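Local structure of HD domain-containing protein (Aquifex aeolicus, 2HEK) at residues K281-F295 with K350-A364. The protein is of unconfirmed function but, as an HD-domain protein that binds zinc and GDP, may act as a dGTP triphosphohydrolase. Numbering follows the deposited sequence.
Sequences KHFKTLLSTENYEKF and KLYRIYVDRQLWEKA. With GDP (guanosine-5'-diphosphate), chain G.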
ATOM      1  N   LYS A 281      27.429  23.797   4.649  1.00 40.48           N
ATOM      2  CA  LYS A 281      28.129  24.909   3.995  1.00 43.70           C
ATOM      3  C   LYS A 281      28.512  24.523   2.556  1.00 43.41           C
ATOM      4  O   LYS A 281      29.472  25.063   2.015  1.00 42.70           O
ATOM      5  CB  LYS A 281      29.365  25.325   4.799  1.00 43.80           C
ATOM      6  CG  LYS A 281      29.083  25.828   6.205  1.00 45.79           C
ATOM      7  CD  LYS A 281      30.330  26.426   6.839  1.00 49.48           C
ATOM      8  CE  LYS A 281      30.117  26.798   8.297  1.00 55.47           C
ATOM      9  NZ  LYS A 281      31.357  26.609   9.100  1.00 59.64           N
ATOM     10  N   HIS A 282      27.754  23.584   1.967  1.00 41.01           N
ATOM     11  CA  HIS A 282      27.961  23.166   0.578  1.00 38.74           C
ATOM     12  C   HIS A 282      27.792  24.384  -0.336  1.00 39.38           C
ATOM     13  O   HIS A 282      27.015  25.296  -0.021  1.00 40.17           O
ATOM     14  CB  HIS A 282      26.960  22.037   0.170  1.00 35.59           C
ATOM     15  CG  HIS A 282      25.510  22.419   0.278  1.00 34.73           C
ATOM     16  ND1 HIS A 282      24.840  23.110  -0.713  1.00 35.64           N
ATOM     17  CD2 HIS A 282      24.581  22.136   1.225  1.00 34.06           C
ATOM     18  CE1 HIS A 282      23.583  23.307  -0.346  1.00 32.06           C
ATOM     19  NE2 HIS A 282      23.396  22.713   0.823  1.00 35.11           N
ATOM     20  N   PHE A 283      28.494  24.393  -1.469  1.00 41.35           N
ATOM     21  CA  PHE A 283      28.257  25.434  -2.468  1.00 42.17           C
ATOM     22  C   PHE A 283      26.769  25.486  -2.786  1.00 43.85           C
ATOM     23  O   PHE A 283      26.074  24.450  -2.824  1.00 44.49           O
ATOM     24  CB  PHE A 283      29.089  25.214  -3.728  1.00 43.28           C
ATOM     25  CG  PHE A 283      30.574  25.547  -3.580  1.00 44.56           C
ATOM     26  CD1 PHE A 283      31.168  25.697  -2.335  1.00 44.94           C
ATOM     27  CD2 PHE A 283      31.369  25.679  -4.707  1.00 46.57           C
ATOM     28  CE1 PHE A 283      32.536  25.985  -2.222  1.00 46.45           C
ATOM     29  CE2 PHE A 283      32.745  25.969  -4.614  1.00 47.64           C
ATOM     30  CZ  PHE A 283      33.331  26.124  -3.367  1.00 45.22           C
ATOM     31  N   LYS A 284      26.270  26.696  -2.972  1.00 44.37           N
ATOM     32  CA  LYS A 284      24.851  26.912  -3.188  1.00 46.78           C
ATOM     33  C   LYS A 284      24.535  26.936  -4.700  1.00 46.91           C
ATOM     34  O   LYS A 284      25.327  27.431  -5.491  1.00 47.65           O
ATOM     35  CB  LYS A 284      24.453  28.198  -2.483  1.00 51.20           C
ATOM     36  CG  LYS A 284      23.003  28.581  -2.596  1.00 57.31           C
ATOM     37  CD  LYS A 284      22.654  29.573  -1.497  1.00 62.74           C
ATOM     38  CE  LYS A 284      21.154  29.783  -1.390  1.00 67.07           C
ATOM     39  NZ  LYS A 284      20.821  30.540  -0.145  1.00 69.75           N
ATOM     40  N   THR A 285      23.393  26.382  -5.099  1.00 45.75           N
ATOM     41  CA  THR A 285      23.027  26.327  -6.515  1.00 42.93           C
ATOM     42  C   THR A 285      22.739  27.746  -7.034  1.00 42.94           C
ATOM     43  O   THR A 285      21.846  28.425  -6.541  1.00 42.15           O
ATOM     44  CB  THR A 285      21.784  25.421  -6.771  1.00 42.01           C
ATOM     45  OG1 THR A 285      22.002  24.133  -6.172  1.00 43.03           O
ATOM     46  CG2 THR A 285      21.573  25.227  -8.249  1.00 39.34           C
ATOM     47  N   LEU A 286      23.499  28.184  -8.018  1.00 41.90           N
ATOM     48  CA  LEU A 286      23.227  29.494  -8.634  1.00 45.43           C
ATOM     49  C   LEU A 286      22.292  29.331  -9.838  1.00 46.09           C
ATOM     50  O   LEU A 286      21.345  30.087 -10.010  1.00 48.94           O
ATOM     51  CB  LEU A 286      24.548  30.155  -9.053  1.00 42.94           C
ATOM     52  CG  LEU A 286      24.521  31.539  -9.734  1.00 46.97           C
ATOM     53  CD1 LEU A 286      23.878  32.592  -8.835  1.00 43.96           C
ATOM     54  CD2 LEU A 286      25.940  31.913 -10.090  1.00 45.81           C
ATOM     55  N   LEU A 287      22.565  28.323 -10.659  1.00 46.14           N
ATOM     56  CA  LEU A 287      21.790  28.063 -11.852  1.00 44.82           C
ATOM     57  C   LEU A 287      21.529  26.567 -11.983  1.00 41.76           C
ATOM     58  O   LEU A 287      22.447  25.755 -11.853  1.00 40.60           O
ATOM     59  CB  LEU A 287      22.565  28.535 -13.092  1.00 45.79           C
ATOM     60  CG  LEU A 287      21.907  28.310 -14.459  1.00 48.00           C
ATOM     61  CD1 LEU A 287      20.663  29.161 -14.577  1.00 48.66           C
ATOM     62  CD2 LEU A 287      22.882  28.568 -15.627  1.00 47.85           C
ATOM     63  N   SER A 288      20.300  26.210 -12.341  1.00 36.96           N
ATOM     64  CA  SER A 288      19.963  24.835 -12.668  1.00 37.75           C
ATOM     65  C   SER A 288      19.116  24.967 -13.892  1.00 38.29           C
ATOM     66  O   SER A 288      18.039  25.561 -13.846  1.00 42.25           O
ATOM     67  CB  SER A 288      19.199  24.120 -11.551  1.00 37.24           C
ATOM     68  OG  SER A 288      18.694  22.868 -11.991  1.00 39.30           O
ATOM     69  N   THR A 289      19.591  24.468 -15.027  1.00 38.02           N
ATOM     70  CA  THR A 289      18.822  24.643 -16.222  1.00 39.44           C
ATOM     71  C   THR A 289      18.931  23.485 -17.205  1.00 39.02           C
ATOM     72  O   THR A 289      19.868  22.683 -17.139  1.00 40.83           O
ATOM     73  CB  THR A 289      19.266  25.922 -16.947  1.00 39.07           C
ATOM     74  OG1 THR A 289      18.424  26.149 -18.077  1.00 41.68           O
ATOM     75  CG2 THR A 289      20.721  25.798 -17.391  1.00 35.20           C
ATOM     76  N   GLU A 290      17.976  23.444 -18.136  1.00 38.64           N
ATOM     77  CA  GLU A 290      17.968  22.419 -19.163  1.00 41.70           C
ATOM     78  C   GLU A 290      18.576  22.956 -20.461  1.00 43.42           C
ATOM     79  O   GLU A 290      18.636  22.242 -21.455  1.00 48.07           O
ATOM     80  CB  GLU A 290      16.541  21.944 -19.438  1.00 47.65           C
ATOM     81  CG  GLU A 290      16.058  21.074 -18.309  1.00 54.72           C
ATOM     82  CD  GLU A 290      14.570  20.841 -18.362  1.00 60.02           C
ATOM     83  OE1 GLU A 290      14.073  20.245 -19.336  1.00 60.81           O
ATOM     84  OE2 GLU A 290      13.887  21.255 -17.400  1.00 63.10           O
ATOM     85  N   ASN A 291      19.007  24.228 -20.455  1.00 42.89           N
ATOM     86  CA  ASN A 291      19.415  24.935 -21.665  1.00 40.38           C
ATOM     87  C   ASN A 291      20.909  25.071 -21.663  1.00 38.34           C
ATOM     88  O   ASN A 291      21.442  25.842 -20.866  1.00 37.94           O
ATOM     89  CB  ASN A 291      18.715  26.300 -21.651  1.00 42.79           C
ATOM     90  CG  ASN A 291      19.173  27.239 -22.768  1.00 45.07           C
ATOM     91  OD1 ASN A 291      20.289  27.166 -23.275  1.00 43.63           O
ATOM     92  ND2 ASN A 291      18.290  28.139 -23.138  1.00 47.08           N
ATOM     93  N   TYR A 292      21.586  24.330 -22.537  1.00 40.91           N
ATOM     94  CA  TYR A 292      23.042  24.316 -22.559  1.00 46.48           C
ATOM     95  C   TYR A 292      23.624  25.693 -22.856  1.00 48.80           C
ATOM     96  O   TYR A 292      24.678  26.048 -22.315  1.00 47.68           O
ATOM     97  CB  TYR A 292      23.580  23.307 -23.554  1.00 56.12           C
ATOM     98  CG  TYR A 292      25.093  23.136 -23.491  1.00 52.28           C
ATOM     99  CD1 TYR A 292      25.680  22.295 -22.540  1.00 55.30           C
ATOM    100  CD2 TYR A 292      25.944  23.809 -24.391  1.00 56.73           C
ATOM    101  CE1 TYR A 292      27.078  22.117 -22.476  1.00 55.59           C
ATOM    102  CE2 TYR A 292      27.350  23.628 -24.341  1.00 57.58           C
ATOM    103  CZ  TYR A 292      27.898  22.781 -23.382  1.00 54.41           C
ATOM    104  OH  TYR A 292      29.267  22.592 -23.313  1.00 57.79           O
ATOM    105  N   GLU A 293      22.927  26.474 -23.687  1.00 50.00           N
ATOM    106  CA  GLU A 293      23.407  27.806 -24.026  1.00 49.86           C
ATOM    107  C   GLU A 293      23.379  28.751 -22.829  1.00 48.26           C
ATOM    108  O   GLU A 293      24.361  29.439 -22.592  1.00 45.73           O
ATOM    109  CB  GLU A 293      22.652  28.409 -25.214  1.00 50.60           C
ATOM    110  CG  GLU A 293      23.428  29.574 -25.834  1.00 52.56           C
ATOM    111  CD  GLU A 293      22.741  30.223 -27.043  1.00 52.92           C
ATOM    112  OE1 GLU A 293      21.769  29.652 -27.603  1.00 49.94           O
ATOM    113  OE2 GLU A 293      23.204  31.323 -27.418  1.00 53.12           O
ATOM    114  N   LYS A 294      22.272  28.783 -22.079  1.00 48.83           N
ATOM    115  CA  LYS A 294      22.207  29.573 -20.844  1.00 50.71           C
ATOM    116  C   LYS A 294      23.322  29.172 -19.851  1.00 51.72           C
ATOM    117  O   LYS A 294      24.024  30.034 -19.278  1.00 50.76           O
ATOM    118  CB  LYS A 294      20.823  29.444 -20.215  1.00 53.91           C
ATOM    119  CG  LYS A 294      20.480  30.459 -19.127  1.00 56.62           C
ATOM    120  CD  LYS A 294      19.133  30.094 -18.490  1.00 58.93           C
ATOM    121  CE  LYS A 294      18.401  31.311 -17.919  1.00 62.63           C
ATOM    122  NZ  LYS A 294      18.757  31.619 -16.491  1.00 65.10           N
ATOM    123  N   PHE A 295      23.497  27.866 -19.669  1.00 48.55           N
ATOM    124  CA  PHE A 295      24.617  27.329 -18.879  1.00 47.39           C
ATOM    125  C   PHE A 295      25.980  27.860 -19.363  1.00 48.67           C
ATOM    126  O   PHE A 295      26.724  28.434 -18.570  1.00 46.90           O
ATOM    127  CB  PHE A 295      24.592  25.789 -18.895  1.00 44.04           C
ATOM    128  CG  PHE A 295      25.804  25.143 -18.288  1.00 43.65           C
ATOM    129  CD1 PHE A 295      26.029  25.188 -16.905  1.00 43.12           C
ATOM    130  CD2 PHE A 295      26.714  24.471 -19.088  1.00 43.05           C
ATOM    131  CE1 PHE A 295      27.150  24.588 -16.342  1.00 41.28           C
ATOM    132  CE2 PHE A 295      27.847  23.879 -18.542  1.00 44.14           C
ATOM    133  CZ  PHE A 295      28.058  23.925 -17.152  1.00 43.49           C
ATOM    134  N   LYS A 350      18.455  16.195 -19.306  1.00 39.32           N
ATOM    135  CA  LYS A 350      19.633  17.072 -19.510  1.00 42.75           C
ATOM    136  C   LYS A 350      19.574  18.175 -18.495  1.00 38.17           C
ATOM    137  O   LYS A 350      18.656  18.985 -18.535  1.00 38.74           O
ATOM    138  CB  LYS A 350      19.597  17.692 -20.915  1.00 46.14           C
ATOM    139  CG  LYS A 350      19.953  16.729 -22.043  1.00 50.89           C
ATOM    140  CD  LYS A 350      19.522  17.282 -23.414  1.00 53.82           C
ATOM    141  CE  LYS A 350      20.529  18.268 -23.994  1.00 58.94           C
ATOM    142  NZ  LYS A 350      21.757  17.556 -24.497  1.00 63.66           N
ATOM    143  N   LEU A 351      20.538  18.229 -17.576  1.00 36.34           N
ATOM    144  CA  LEU A 351      20.517  19.254 -16.552  1.00 35.36           C
ATOM    145  C   LEU A 351      21.901  19.828 -16.401  1.00 36.02           C
ATOM    146  O   LEU A 351      22.894  19.076 -16.371  1.00 34.40           O
ATOM    147  CB  LEU A 351      20.039  18.678 -15.194  1.00 38.71           C
ATOM    148  CG  LEU A 351      18.562  18.252 -15.046  1.00 41.65           C
ATOM    149  CD1 LEU A 351      18.420  17.212 -13.918  1.00 44.80           C
ATOM    150  CD2 LEU A 351      17.659  19.442 -14.764  1.00 44.34           C
ATOM    151  N   TYR A 352      21.976  21.150 -16.274  1.00 33.78           N
ATOM    152  CA  TYR A 352      23.279  21.811 -16.114  1.00 36.74           C
ATOM    153  C   TYR A 352      23.192  22.655 -14.887  1.00 34.52           C
ATOM    154  O   TYR A 352      22.258  23.412 -14.722  1.00 37.98           O
ATOM    155  CB  TYR A 352      23.619  22.673 -17.360  1.00 42.32           C
ATOM    156  CG  TYR A 352      23.374  21.888 -18.611  1.00 38.82           C
ATOM    157  CD1 TYR A 352      22.177  22.021 -19.301  1.00 39.75           C
ATOM    158  CD2 TYR A 352      24.298  20.947 -19.041  1.00 38.59           C
ATOM    159  CE1 TYR A 352      21.931  21.261 -20.434  1.00 39.57           C
ATOM    160  CE2 TYR A 352      24.045  20.164 -20.134  1.00 40.95           C
ATOM    161  CZ  TYR A 352      22.866  20.355 -20.835  1.00 38.78           C
ATOM    162  OH  TYR A 352      22.614  19.578 -21.927  1.00 44.13           O
ATOM    163  N   ARG A 353      24.146  22.491 -13.987  1.00 34.36           N
ATOM    164  CA  ARG A 353      24.081  23.212 -12.733  1.00 34.82           C
ATOM    165  C   ARG A 353      25.332  24.036 -12.526  1.00 35.09           C
ATOM    166  O   ARG A 353      26.423  23.596 -12.867  1.00 35.39           O
ATOM    167  CB  ARG A 353      23.891  22.250 -11.532  1.00 31.01           C
ATOM    168  CG  ARG A 353      22.410  21.981 -11.219  1.00 33.93           C
ATOM    169  CD  ARG A 353      21.794  21.007 -12.188  1.00 32.41           C
ATOM    170  NE  ARG A 353      20.457  20.606 -11.706  1.00 35.13           N
ATOM    171  CZ  ARG A 353      20.193  19.463 -11.063  1.00 34.24           C
ATOM    172  NH1 ARG A 353      21.163  18.561 -10.842  1.00 30.57           N
ATOM    173  NH2 ARG A 353      18.935  19.211 -10.669  1.00 31.75           N
ATOM    174  N   ILE A 354      25.165  25.204 -11.933  1.00 36.54           N
ATOM    175  CA  ILE A 354      26.335  25.986 -11.470  1.00 37.56           C
ATOM    176  C   ILE A 354      26.162  26.238  -9.984  1.00 32.76           C
ATOM    177  O   ILE A 354      25.104  26.674  -9.531  1.00 37.33           O
ATOM    178  CB  ILE A 354      26.510  27.350 -12.220  1.00 38.26           C
ATOM    179  CG1 ILE A 354      26.665  27.121 -13.726  1.00 40.64           C
ATOM    180  CG2 ILE A 354      27.748  28.113 -11.701  1.00 36.36           C
ATOM    181  CD1 ILE A 354      26.641  28.426 -14.568  1.00 39.89           C
ATOM    182  N   TYR A 355      27.205  25.948  -9.233  1.00 33.19           N
ATOM    183  CA  TYR A 355      27.186  26.123  -7.790  1.00 36.66           C
ATOM    184  C   TYR A 355      28.270  27.125  -7.403  1.00 39.35           C
ATOM    185  O   TYR A 355      29.357  27.092  -7.981  1.00 39.82           O
ATOM    186  CB  TYR A 355      27.569  24.796  -7.131  1.00 34.90           C
ATOM    187  CG  TYR A 355      26.616  23.644  -7.429  1.00 34.10           C
ATOM    188  CD1 TYR A 355      26.915  22.723  -8.415  1.00 34.05           C
ATOM    189  CD2 TYR A 355      25.424  23.481  -6.696  1.00 34.60           C
ATOM    190  CE1 TYR A 355      26.055  21.624  -8.690  1.00 34.27           C
ATOM    191  CE2 TYR A 355      24.564  22.388  -6.953  1.00 34.08           C
ATOM    192  CZ  TYR A 355      24.891  21.478  -7.959  1.00 33.78           C
ATOM    193  OH  TYR A 355      24.075  20.399  -8.249  1.00 33.32           O
ATOM    194  N   VAL A 356      27.997  27.947  -6.393  1.00 41.77           N
ATOM    195  CA  VAL A 356      28.999  28.894  -5.886  1.00 45.83           C
ATOM    196  C   VAL A 356      29.149  28.865  -4.365  1.00 47.36           C
ATOM    197  O   VAL A 356      28.180  28.645  -3.638  1.00 48.03           O
ATOM    198  CB  VAL A 356      28.693  30.350  -6.327  1.00 46.87           C
ATOM    199  CG1 VAL A 356      28.694  30.452  -7.821  1.00 49.61           C
ATOM    200  CG2 VAL A 356      27.356  30.795  -5.801  1.00 47.70           C
ATOM    201  N   ASP A 357      30.377  29.087  -3.903  1.00 50.47           N
ATOM    202  CA  ASP A 357      30.664  29.322  -2.487  1.00 50.74           C
ATOM    203  C   ASP A 357      29.546  30.145  -1.863  1.00 49.69           C
ATOM    204  O   ASP A 357      29.150  31.169  -2.408  1.00 47.54           O
ATOM    205  CB  ASP A 357      32.004  30.049  -2.362  1.00 53.27           C
ATOM    206  CG  ASP A 357      32.515  30.112  -0.930  1.00 55.78           C
ATOM    207  OD1 ASP A 357      33.634  29.599  -0.688  1.00 58.23           O
ATOM    208  OD2 ASP A 357      31.803  30.665  -0.060  1.00 54.71           O
ATOM    209  N   ARG A 358      29.024  29.706  -0.724  1.00 53.72           N
ATOM    210  CA  ARG A 358      27.845  30.379  -0.156  1.00 62.45           C
ATOM    211  C   ARG A 358      28.084  31.846   0.274  1.00 65.83           C
ATOM    212  O   ARG A 358      27.141  32.641   0.340  1.00 65.64           O
ATOM    213  CB  ARG A 358      27.180  29.536   0.951  1.00 65.39           C
ATOM    214  CG  ARG A 358      27.929  29.463   2.273  1.00 69.16           C
ATOM    215  CD  ARG A 358      27.011  28.919   3.363  1.00 74.11           C
ATOM    216  NE  ARG A 358      27.271  29.514   4.679  1.00 79.11           N
ATOM    217  CZ  ARG A 358      26.369  29.595   5.659  1.00 80.87           C
ATOM    218  NH1 ARG A 358      25.132  29.137   5.484  1.00 82.81           N
ATOM    219  NH2 ARG A 358      26.699  30.144   6.822  1.00 83.35           N
ATOM    220  N   GLN A 359      29.342  32.196   0.538  1.00 70.40           N
ATOM    221  CA  GLN A 359      29.714  33.585   0.853  1.00 81.20           C
ATOM    222  C   GLN A 359      29.498  34.523  -0.348  1.00 74.84           C
ATOM    223  O   GLN A 359      28.928  35.608  -0.202  1.00 77.85           O
ATOM    224  CB  GLN A 359      31.171  33.669   1.332  1.00 75.56           C
ATOM    225  CG  GLN A 359      31.471  32.915   2.628  1.00 82.43           C
ATOM    226  CD  GLN A 359      32.976  32.683   2.851  1.00 76.23           C
ATOM    227  OE1 GLN A 359      33.803  32.882   1.948  1.00 85.33           O
ATOM    228  NE2 GLN A 359      33.331  32.259   4.061  1.00 84.68           N
ATOM    229  N   LEU A 360      29.934  34.081  -1.528  1.00 76.06           N
ATOM    230  CA  LEU A 360      29.830  34.852  -2.774  1.00 75.56           C
ATOM    231  C   LEU A 360      28.491  34.760  -3.510  1.00 74.97           C
ATOM    232  O   LEU A 360      28.331  35.335  -4.578  1.00 74.22           O
ATOM    233  CB  LEU A 360      30.913  34.397  -3.746  1.00 75.77           C
ATOM    234  CG  LEU A 360      32.361  34.251  -3.296  1.00 77.06           C
ATOM    235  CD1 LEU A 360      33.153  33.798  -4.492  1.00 78.26           C
ATOM    236  CD2 LEU A 360      32.944  35.550  -2.741  1.00 78.41           C
ATOM    237  N   TRP A 361      27.531  34.044  -2.950  1.00 75.74           N
ATOM    238  CA  TRP A 361      26.332  33.705  -3.701  1.00 76.36           C
ATOM    239  C   TRP A 361      25.470  34.917  -4.052  1.00 80.05           C
ATOM    240  O   TRP A 361      25.028  35.048  -5.186  1.00 79.59           O
ATOM    241  CB  TRP A 361      25.524  32.641  -2.964  1.00 79.79           C
ATOM    242  CG  TRP A 361      24.338  32.132  -3.720  1.00 72.28           C
ATOM    243  CD1 TRP A 361      24.338  31.223  -4.743  1.00 80.99           C
ATOM    244  CD2 TRP A 361      22.975  32.489  -3.502  1.00 73.82           C
ATOM    245  NE1 TRP A 361      23.057  30.994  -5.175  1.00 75.95           N
ATOM    246  CE2 TRP A 361      22.200  31.759  -4.431  1.00 71.20           C
ATOM    247  CE3 TRP A 361      22.328  33.360  -2.611  1.00 78.88           C
ATOM    248  CZ2 TRP A 361      20.805  31.871  -4.496  1.00 74.75           C
ATOM    249  CZ3 TRP A 361      20.941  33.474  -2.674  1.00 69.34           C
ATOM    250  CH2 TRP A 361      20.194  32.727  -3.612  1.00 72.35           C
ATOM    251  N   GLU A 362      25.229  35.796  -3.082  1.00 84.26           N
ATOM    252  CA  GLU A 362      24.453  37.011  -3.339  1.00 87.37           C
ATOM    253  C   GLU A 362      25.238  37.956  -4.237  1.00 88.21           C
ATOM    254  O   GLU A 362      24.653  38.641  -5.080  1.00 88.18           O
ATOM    255  CB  GLU A 362      24.026  37.704  -2.035  1.00 89.53           C
ATOM    256  CG  GLU A 362      22.606  37.336  -1.541  1.00 92.97           C
ATOM    257  CD  GLU A 362      21.472  37.957  -2.380  1.00 95.17           C
ATOM    258  OE1 GLU A 362      21.683  39.024  -3.009  1.00 96.97           O
ATOM    259  OE2 GLU A 362      20.356  37.382  -2.404  1.00 96.35           O
ATOM    260  N   LYS A 363      26.561  37.963  -4.067  1.00 89.71           N
ATOM    261  CA  LYS A 363      27.457  38.762  -4.902  1.00 90.36           C
ATOM    262  C   LYS A 363      27.432  38.306  -6.357  1.00 89.81           C
ATOM    263  O   LYS A 363      27.403  39.129  -7.266  1.00 89.74           O
ATOM    264  CB  LYS A 363      28.895  38.716  -4.373  1.00 93.13           C
ATOM    265  CG  LYS A 363      29.167  39.598  -3.155  1.00 94.00           C
ATOM    266  CD  LYS A 363      30.667  39.630  -2.837  1.00 95.15           C
ATOM    267  CE  LYS A 363      30.979  40.535  -1.652  1.00 95.36           C
ATOM    268  NZ  LYS A 363      32.440  40.551  -1.350  1.00 97.09           N
ATOM    269  N   ALA A 364      27.445  36.993  -6.570  1.00 88.05           N
ATOM    270  CA  ALA A 364      27.402  36.429  -7.920  1.00 86.42           C
ATOM    271  C   ALA A 364      26.031  36.576  -8.562  1.00 85.01           C
ATOM    272  O   ALA A 364      25.927  36.715  -9.771  1.00 83.29           O
ATOM    273  CB  ALA A 364      27.832  34.970  -7.905  1.00 85.84           C
TER
HETATM  274  PB  GDP G 401      19.051  24.522  -0.069  1.00 69.84           P
HETATM  275  O1B GDP G 401      18.539  24.109  -1.443  1.00 66.69           O
HETATM  276  O2B GDP G 401      19.946  25.753  -0.164  1.00 71.52           O
HETATM  277  O3B GDP G 401      17.870  24.846   0.844  1.00 72.92           O
HETATM  278  O3A GDP G 401      19.950  23.328   0.554  1.00 58.55           O
HETATM  279  PA  GDP G 401      19.853  22.763   2.060  1.00 50.17           P
HETATM  280  O1A GDP G 401      19.177  23.687   3.037  1.00 49.13           O
HETATM  281  O2A GDP G 401      21.237  22.424   2.551  1.00 49.74           O
HETATM  282  O5' GDP G 401      19.026  21.373   1.965  1.00 47.64           O
HETATM  283  C5' GDP G 401      18.101  21.043   0.938  1.00 46.06           C
HETATM  284  C4' GDP G 401      17.158  19.910   1.364  1.00 43.38           C
HETATM  285  O4' GDP G 401      17.705  18.995   2.334  1.00 38.53           O
HETATM  286  C3' GDP G 401      15.883  20.435   1.967  1.00 45.02           C
HETATM  287  O3' GDP G 401      14.834  19.712   1.258  1.00 49.72           O
HETATM  288  C2' GDP G 401      15.920  19.886   3.362  1.00 42.35           C
HETATM  289  O2' GDP G 401      14.583  19.596   3.693  1.00 52.07           O
HETATM  290  C1' GDP G 401      16.697  18.601   3.257  1.00 36.11           C
HETATM  291  N9  GDP G 401      17.436  18.248   4.489  1.00 33.75           N
HETATM  292  C8  GDP G 401      17.666  17.008   4.949  1.00 33.81           C
HETATM  293  N7  GDP G 401      18.422  17.029   6.066  1.00 33.42           N
HETATM  294  C5  GDP G 401      18.680  18.320   6.334  1.00 34.28           C
HETATM  295  C6  GDP G 401      19.408  19.053   7.385  1.00 33.89           C
HETATM  296  O6  GDP G 401      19.960  18.399   8.260  1.00 32.53           O
HETATM  297  N1  GDP G 401      19.506  20.393   7.321  1.00 34.89           N
HETATM  298  C2  GDP G 401      18.908  21.103   6.341  1.00 35.62           C
HETATM  299  N2  GDP G 401      19.035  22.472   6.361  1.00 35.67           N
HETATM  300  N3  GDP G 401      18.205  20.481   5.336  1.00 32.98           N
HETATM  301  C4  GDP G 401      18.064  19.130   5.294  1.00 34.11           C
HETATM  302  O   HOH W   1      30.126  27.305   0.614  1.00 50.83           O
HETATM  303  O   HOH W   2      16.344  20.842 -10.861  1.00 56.71           O
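Lys284 lies flat across one face of the Trp361 indole, its extended chain following the long axis of the ring system until CE sits 3.6 Å from the centroid of the six-membered ring, almost on the normal. NZ continues over the same ring as a cation-pi partner. The lysine reaches this position because its CG stands anti to the backbone N (chi1 -180°). At its edge the indole gives its NE1 N-H to Thr285 O at 3.2 Å, from above the carbonyl plane, a rather long bond that helps to hold the rotation of the ring. Were Trp361 replaced by an alanine, the Lys284 ammonium would probably lose its aromatic bed and Thr285 O this donor.

Beside this contact, strands 284-289 and 350-356 pair antiparallel and illustrate the classic beta bulge: Leu286 and Leu287 share one position opposite Ile354, whose O accepts from Leu286 N at 2.7 Å and, less tightly, from Leu287 N. Strand 284-289 is an edge of a three-stranded sheet within this chain, with 349-356 at its centre. Further along, Ser288 OG takes the N-H of Arg353 NE at 2.9 Å in the guanidinium plane, while Arg353 NH1 binds Phe222 O.

At the far end Tyr352 anchors an aromatic cluster. Its CB rests 3.4 Å from Phe295 CG over that ring's face, and Tyr292 turns an edge to the Tyr352 face in a T-shaped pair, planes at 79°. The Tyr352 hydroxyl bonds to Glu317 on strand 311-318.

Just before strand 284-289, His282 NE2 donates to GDP O2A at 2.8 Å and ND1 to Phe283 O. With both ring nitrogens engaged as donors, the imidazole is probably protonated, and its positive charge would suit the diphosphate that it and Arg280 hold together with residues of the third subunit.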